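Protein PES4 (Saccharomyces cerevisiae S288C, PDB 6EZ7) probably binds RNA, including mRNA 3'-untranslated regions and poly(A) or poly(U) tracts, and is represented here by its third RNA recognition motif domain. Local coordinates at residues Ser3-Leu9 / Lys70-Ala76; Phe21-Val25 / Arg60-Phe66. All coordinates share one frame; numbering follows the deposited sequence.

Contact 1: Ser3-Leu9 / Lys70-Ala76; sequences SIFIKNL and KLLVTRA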
loop_
_atom_site.group_PDB
_atom_site.type_symbol
_atom_site.label_atom_id
_atom_site.label_comp_id
_atom_site.label_asym_id
_atom_site.label_seq_id
_atom_site.Cartn_x
_atom_site.Cartn_y
_atom_site.Cartn_z
ATOM N N SER A 3 2.317 8.840 -0.942
ATOM C CA SER A 3 1.636 7.652 -1.450
ATOM C C SER A 3 2.533 6.432 -1.596
ATOM O O SER A 3 3.718 6.548 -1.909
ATOM C CB SER A 3 0.985 7.962 -2.797
ATOM O OG SER A 3 0.079 9.041 -2.672
ATOM N N ILE A 4 1.946 5.260 -1.372
ATOM C CA ILE A 4 2.651 3.997 -1.528
ATOM C C ILE A 4 1.875 3.034 -2.414
ATOM O O ILE A 4 0.662 3.174 -2.599
ATOM C CB ILE A 4 2.913 3.320 -0.165
ATOM C CG1 ILE A 4 1.590 3.021 0.546
ATOM C CG2 ILE A 4 3.817 4.188 0.695
ATOM C CD1 ILE A 4 1.754 2.279 1.862
ATOM N N PHE A 5 2.584 2.069 -2.982
ATOM C CA PHE A 5 1.939 0.952 -3.655
ATOM C C PHE A 5 2.062 -0.279 -2.780
ATOM O O PHE A 5 3.098 -0.505 -2.155
ATOM C CB PHE A 5 2.562 0.685 -5.027
ATOM C CG PHE A 5 2.113 1.636 -6.097
ATOM C CD1 PHE A 5 0.785 1.688 -6.480
ATOM C CD2 PHE A 5 3.024 2.461 -6.737
ATOM C CE1 PHE A 5 0.369 2.556 -7.475
ATOM C CE2 PHE A 5 2.613 3.330 -7.732
ATOM C CZ PHE A 5 1.284 3.378 -8.097
ATOM N N ILE A 6 0.998 -1.067 -2.722
ATOM C CA ILE A 6 1.031 -2.340 -2.019
ATOM C C ILE A 6 0.690 -3.427 -3.013
ATOM O O ILE A 6 -0.394 -3.420 -3.597
ATOM C CB ILE A 6 0.045 -2.374 -0.848
ATOM C CG1 ILE A 6 0.261 -1.158 0.053
ATOM C CG2 ILE A 6 0.187 -3.671 -0.071
ATOM C CD1 ILE A 6 -0.953 -0.796 0.856
ATOM N N LYS A 7 1.619 -4.350 -3.225
ATOM C CA LYS A 7 1.415 -5.393 -4.219
ATOM C C LYS A 7 1.578 -6.769 -3.598
ATOM O O LYS A 7 1.961 -6.889 -2.435
ATOM C CB LYS A 7 2.385 -5.212 -5.387
ATOM C CG LYS A 7 2.379 -3.802 -5.966
ATOM C CD LYS A 7 3.174 -3.716 -7.254
ATOM C CE LYS A 7 2.349 -4.166 -8.444
ATOM N NZ LYS A 7 2.996 -3.776 -9.727
ATOM N N ASN A 8 1.281 -7.799 -4.388
ATOM C CA ASN A 8 1.268 -9.183 -3.923
ATOM C C ASN A 8 0.247 -9.376 -2.807
ATOM O O ASN A 8 0.488 -10.096 -1.838
ATOM C CB ASN A 8 2.655 -9.623 -3.452
ATOM C CG ASN A 8 2.792 -11.128 -3.387
ATOM O OD1 ASN A 8 2.115 -11.852 -4.115
ATOM N ND2 ASN A 8 3.660 -11.610 -2.501
ATOM N N LEU A 9 -0.900 -8.723 -2.953
ATOM C CA LEU A 9 -1.987 -8.880 -2.001
ATOM C C LEU A 9 -2.807 -10.116 -2.332
ATOM O O LEU A 9 -3.004 -10.438 -3.506
ATOM C CB LEU A 9 -2.885 -7.643 -1.996
ATOM C CG LEU A 9 -2.319 -6.360 -1.386
ATOM C CD1 LEU A 9 -3.172 -5.173 -1.798
ATOM C CD2 LEU A 9 -2.255 -6.469 0.131
ATOM N N LYS A 70 3.825 -12.500 0.950
ATOM C CA LYS A 70 4.800 -11.494 1.342
ATOM C C LYS A 70 4.511 -10.199 0.593
ATOM O O LYS A 70 4.695 -10.116 -0.622
ATOM C CB LYS A 70 6.225 -11.980 1.067
ATOM C CG LYS A 70 7.293 -11.144 1.740
ATOM C CD LYS A 70 8.659 -11.806 1.660
ATOM C CE LYS A 70 9.111 -11.959 0.221
ATOM N NZ LYS A 70 10.525 -12.416 0.137
ATOM N N LEU A 71 4.040 -9.192 1.319
ATOM C CA LEU A 71 3.621 -7.947 0.692
ATOM C C LEU A 71 4.792 -7.152 0.143
ATOM O O LEU A 71 5.868 -7.111 0.739
ATOM C CB LEU A 71 2.839 -7.085 1.684
ATOM C CG LEU A 71 1.516 -7.667 2.171
ATOM C CD1 LEU A 71 0.706 -6.605 2.898
ATOM C CD2 LEU A 71 0.732 -8.247 1.005
ATOM N N LEU A 72 4.567 -6.521 -1.004
ATOM C CA LEU A 72 5.523 -5.580 -1.559
ATOM C C LEU A 72 4.990 -4.173 -1.337
ATOM O O LEU A 72 3.941 -3.807 -1.866
ATOM C CB LEU A 72 5.756 -5.848 -3.047
ATOM C CG LEU A 72 6.612 -4.831 -3.805
ATOM C CD1 LEU A 72 8.045 -4.809 -3.278
ATOM C CD2 LEU A 72 6.584 -5.129 -5.297
ATOM N N VAL A 73 5.695 -3.394 -0.528
ATOM C CA VAL A 73 5.270 -2.034 -0.246
ATOM C C VAL A 73 6.349 -1.067 -0.702
ATOM O O VAL A 73 7.447 -1.039 -0.146
ATOM C CB VAL A 73 4.966 -1.838 1.247
ATOM C CG1 VAL A 73 4.481 -0.419 1.509
ATOM C CG2 VAL A 73 3.925 -2.851 1.698
ATOM N N THR A 74 6.040 -0.294 -1.737
ATOM C CA THR A 74 7.014 0.622 -2.318
ATOM C C THR A 74 6.435 2.020 -2.439
ATOM O O THR A 74 5.222 2.197 -2.428
ATOM C CB THR A 74 7.474 0.151 -3.708
ATOM O OG1 THR A 74 6.332 -0.026 -4.556
ATOM C CG2 THR A 74 8.221 -1.164 -3.607
ATOM N N ARG A 75 7.303 3.016 -2.553
ATOM C CA ARG A 75 6.839 4.384 -2.730
ATOM C C ARG A 75 6.220 4.561 -4.112
ATOM O O ARG A 75 6.707 4.010 -5.097
ATOM C CB ARG A 75 7.988 5.376 -2.522
ATOM C CG ARG A 75 7.586 6.830 -2.713
ATOM C CD ARG A 75 8.513 7.774 -1.967
ATOM N NE ARG A 75 8.509 7.513 -0.530
ATOM C CZ ARG A 75 7.579 7.961 0.307
ATOM N NH1 ARG A 75 6.565 8.685 -0.149
ATOM N NH2 ARG A 75 7.656 7.675 1.600
ATOM N N ALA A 76 5.124 5.311 -4.169
ATOM C CA ALA A 76 4.497 5.658 -5.431
ATOM C C ALA A 76 5.077 6.973 -5.918
ATOM O O ALA A 76 4.562 8.043 -5.594
ATOM C CB ALA A 76 2.999 5.762 -5.272
HETATM O O HOH W 1 4.522 9.175 -3.035
HETATM O O HOH W 2 4.814 -14.567 -1.286
#
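The carbonyl oxygen of Lys-70 takes a short hydrogen bond from the side-chain amide of Asn-8, ND2 to O 2.6 Å, N-H...O angle 161°. It lies near the Asn-8 amide plane but reaches Lys-70 O from above its carbonyl plane. With CG anti to the backbone N (chi1 -162°), the amide extends across to segment 70-76 from the corner at Asn-8, just after strand 3-7. Replacing Asn-8 by an alanine removes the amide, and Lys-70 O would probably be left without this donor.

Ahead of the corner, residues 3-7 pair antiparallel with 72-75, their axes at 156°. Phe-5 with Thr-74 and Lys-7 with Leu-72 are hydrogen-bonded pairs, with two bonds each; Phe-5 N to Thr-74 O, at 2.7 Å, runs nearly along the C=O axis. A further bond joins Ala-76 N to Ser-3 O, and a water links Ser-3 N to Ala-76 O.

On one face, Lys-7 flanks Leu-72, and Phe-5 sets CE2 3.5 Å from Ala-76 CB while its ring meets Phe-45; RRMs carry aromatics there, consistent with RNA binding. On the other lie Ile-6 and Val-73, with Ile-4 CD1 3.9 Å from Val-73 CG1. Past the corner, Leu-9 CD2 meets Leu-71 CD2 at 3.6 Å. Strand 3-9 is central in the RRM sheet, between 42-48 and 69-75; Ile-4, Ile-6 and Val-73 pack against Phe-22 of helix 15-22, and Ile-4 also touches helix 51-61.

Contact 2: Phe21-Val25 / Arg60-Phe66; sequences FFSEV and RYNNFYF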
loop_
_atom_site.group_PDB
_atom_site.type_symbol
_atom_site.label_atom_id
_atom_site.label_comp_id
_atom_site.label_asym_id
_atom_site.label_seq_id
_atom_site.Cartn_x
_atom_site.Cartn_y
_atom_site.Cartn_z
ATOM N N PHE A 21 -4.466 -2.465 8.577
ATOM C CA PHE A 21 -3.016 -2.600 8.639
ATOM C C PHE A 21 -2.307 -1.260 8.519
ATOM O O PHE A 21 -1.452 -0.926 9.336
ATOM C CB PHE A 21 -2.517 -3.543 7.549
ATOM C CG PHE A 21 -2.686 -4.991 7.888
ATOM C CD1 PHE A 21 -1.972 -5.557 8.931
ATOM C CD2 PHE A 21 -3.552 -5.791 7.163
ATOM C CE1 PHE A 21 -2.125 -6.894 9.248
ATOM C CE2 PHE A 21 -3.708 -7.128 7.477
ATOM C CZ PHE A 21 -2.992 -7.680 8.520
ATOM N N PHE A 22 -2.666 -0.484 7.506
ATOM C CA PHE A 22 -1.838 0.660 7.144
ATOM C C PHE A 22 -2.194 1.960 7.857
ATOM O O PHE A 22 -1.479 2.951 7.724
ATOM C CB PHE A 22 -1.868 0.837 5.625
ATOM C CG PHE A 22 -1.063 -0.205 4.913
ATOM C CD1 PHE A 22 -1.611 -1.445 4.626
ATOM C CD2 PHE A 22 0.267 0.023 4.607
ATOM C CE1 PHE A 22 -0.859 -2.425 4.008
ATOM C CE2 PHE A 22 1.026 -0.954 3.982
ATOM C CZ PHE A 22 0.464 -2.179 3.683
ATOM N N SER A 23 -3.270 1.953 8.640
ATOM C CA SER A 23 -3.578 3.100 9.492
ATOM C C SER A 23 -2.761 3.059 10.777
ATOM O O SER A 23 -2.777 4.007 11.566
ATOM C CB SER A 23 -5.066 3.150 9.832
ATOM O OG SER A 23 -5.851 3.269 8.659
ATOM N N GLU A 24 -2.045 1.961 10.987
ATOM C CA GLU A 24 -1.229 1.804 12.185
ATOM C C GLU A 24 -0.027 2.745 12.198
ATOM O O GLU A 24 0.542 3.012 13.254
ATOM C CB GLU A 24 -0.755 0.356 12.323
ATOM C CG GLU A 24 -1.880 -0.641 12.554
ATOM C CD GLU A 24 -2.696 -0.326 13.798
ATOM O OE1 GLU A 24 -2.098 0.066 14.824
ATOM O OE2 GLU A 24 -3.937 -0.466 13.749
ATOM N N VAL A 25 0.363 3.245 11.028
ATOM C CA VAL A 25 1.514 4.139 10.942
ATOM C C VAL A 25 1.094 5.603 10.939
ATOM O O VAL A 25 1.900 6.491 11.223
ATOM C CB VAL A 25 2.354 3.859 9.683
ATOM C CG1 VAL A 25 2.935 2.459 9.735
ATOM C CG2 VAL A 25 1.512 4.028 8.448
ATOM N N ARG A 60 7.785 -0.416 7.691
ATOM C CA ARG A 60 7.135 -1.354 8.593
ATOM C C ARG A 60 6.447 -2.513 7.880
ATOM O O ARG A 60 6.379 -3.616 8.427
ATOM C CB ARG A 60 6.135 -0.613 9.485
ATOM C CG ARG A 60 6.808 0.420 10.385
ATOM C CD ARG A 60 5.819 1.136 11.282
ATOM N NE ARG A 60 4.949 0.205 11.994
ATOM C CZ ARG A 60 3.984 0.580 12.827
ATOM N NH1 ARG A 60 3.763 1.869 13.053
ATOM N NH2 ARG A 60 3.238 -0.334 13.432
ATOM N N TYR A 61 5.962 -2.291 6.660
ATOM C CA TYR A 61 5.133 -3.309 6.016
ATOM C C TYR A 61 5.721 -3.968 4.772
ATOM O O TYR A 61 5.167 -4.953 4.287
ATOM C CB TYR A 61 3.768 -2.719 5.666
ATOM C CG TYR A 61 2.849 -2.673 6.857
ATOM C CD1 TYR A 61 2.423 -3.846 7.467
ATOM C CD2 TYR A 61 2.412 -1.464 7.381
ATOM C CE1 TYR A 61 1.587 -3.819 8.563
ATOM C CE2 TYR A 61 1.573 -1.426 8.481
ATOM C CZ TYR A 61 1.164 -2.608 9.065
ATOM O OH TYR A 61 0.326 -2.582 10.158
ATOM N N ASN A 62 6.822 -3.454 4.239
ATOM C CA ASN A 62 7.454 -4.188 3.152
ATOM C C ASN A 62 7.900 -5.539 3.698
ATOM O O ASN A 62 8.442 -5.617 4.802
ATOM C CB ASN A 62 8.632 -3.424 2.545
ATOM C CG ASN A 62 9.057 -3.995 1.207
ATOM O OD1 ASN A 62 8.237 -4.546 0.474
ATOM N ND2 ASN A 62 10.340 -3.877 0.885
ATOM N N ASN A 63 7.623 -6.596 2.935
ATOM C CA ASN A 63 7.940 -7.979 3.306
ATOM C C ASN A 63 7.127 -8.502 4.485
ATOM O O ASN A 63 7.445 -9.543 5.061
ATOM C CB ASN A 63 9.436 -8.132 3.587
ATOM C CG ASN A 63 10.271 -7.911 2.350
ATOM O OD1 ASN A 63 9.960 -8.444 1.284
ATOM N ND2 ASN A 63 11.321 -7.110 2.472
ATOM N N PHE A 64 6.058 -7.790 4.819
ATOM C CA PHE A 64 5.097 -8.263 5.807
ATOM C C PHE A 64 4.211 -9.348 5.196
ATOM O O PHE A 64 3.714 -9.199 4.079
ATOM C CB PHE A 64 4.253 -7.092 6.319
ATOM C CG PHE A 64 3.135 -7.493 7.237
ATOM C CD1 PHE A 64 3.378 -7.733 8.579
ATOM C CD2 PHE A 64 1.836 -7.590 6.765
ATOM C CE1 PHE A 64 2.351 -8.089 9.429
ATOM C CE2 PHE A 64 0.803 -7.944 7.610
ATOM C CZ PHE A 64 1.060 -8.195 8.943
ATOM N N TYR A 65 4.029 -10.445 5.923
ATOM C CA TYR A 65 3.173 -11.533 5.461
ATOM C C TYR A 65 1.717 -11.277 5.781
ATOM O O TYR A 65 1.345 -11.064 6.939
ATOM C CB TYR A 65 3.598 -12.870 6.074
ATOM C CG TYR A 65 4.812 -13.476 5.418
ATOM C CD1 TYR A 65 4.693 -14.249 4.269
ATOM C CD2 TYR A 65 6.077 -13.282 5.948
ATOM C CE1 TYR A 65 5.808 -14.807 3.666
ATOM C CE2 TYR A 65 7.192 -13.832 5.354
ATOM C CZ TYR A 65 7.053 -14.592 4.214
ATOM O OH TYR A 65 8.170 -15.140 3.626
ATOM N N PHE A 66 0.892 -11.310 4.742
ATOM C CA PHE A 66 -0.542 -11.191 4.907
ATOM C C PHE A 66 -1.211 -12.366 4.208
ATOM O O PHE A 66 -1.108 -12.511 2.989
ATOM C CB PHE A 66 -1.042 -9.860 4.352
ATOM C CG PHE A 66 -2.526 -9.702 4.424
ATOM C CD1 PHE A 66 -3.216 -10.074 5.565
ATOM C CD2 PHE A 66 -3.233 -9.177 3.358
ATOM C CE1 PHE A 66 -4.590 -9.932 5.638
ATOM C CE2 PHE A 66 -4.603 -9.031 3.427
ATOM C CZ PHE A 66 -5.281 -9.406 4.567
#
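The Phe-21 ring presents its edge to the face of Phe-66, the planes at 69° and CE2 3.5 Å from Phe-66 CE1, while the edge of Phe-64 points at a face of Phe-21 in an offset edge-to-face pair with centroids 5.2 Å apart. Tyr-61 OH lies in the Phe-21 plane, at its edge. This aromatic cluster of the RRM fold joins the end of helix 15-22 to the turn and short strand 65-66; Tyr-61 adds the end of helix 51-61. A type II turn from Tyr-61 to Phe-64 brings Phe-64 back beside Tyr-61, whose CD1 sits over one Phe-64 face, 3.7 Å above the plane. With CG anti to the backbone N in both Phe-64 (chi1 174°) and Phe-66, their rings reach across to Phe-21.

Next to the cluster, Tyr-61 CD2 lies over one face of Phe-22. These two rings meet obliquely, with centroids 4.6 Å apart. The buried Phe-22 continues inward to Val-73 and Ile-4 of the sheet.

Toward the exposed Arg-60, Val-25 CG1 rests over one face of the Arg-60 guanidinium and touches Arg-60 CD at 3.5 Å; Arg-60 NH1 gives a weak bond to Glu-24 O. The phenol of Tyr-61 reaches the last turn of helix 15-22, where its OH makes a weak 2.6 Å hydrogen bond to Phe-21 O.

Contact 1 lies nearer the middle of the domain, its centre about 4 Å from that of the chain, against about 8 Å for contact 2; both are partly buried. The chemistry follows place: strand pairing in contact 1 rests on regular backbone bonds, whereas contact 2 joins helix ends and a turn chiefly through aromatic side chains, with weak polar bonds across it. Their centres are about 9 Å apart. Ile-6 CD1 packs 3.5 Å from Phe-22 CZ, linking sheet to helix layer. Probable backbone bonds also run from Leu-71 N to Phe-64 O and from Leu-71 O to Asn-63 N, tying the turn before 65-66 to Leu-71; strands 65-66 and 69-75 are neighbours in the sheet.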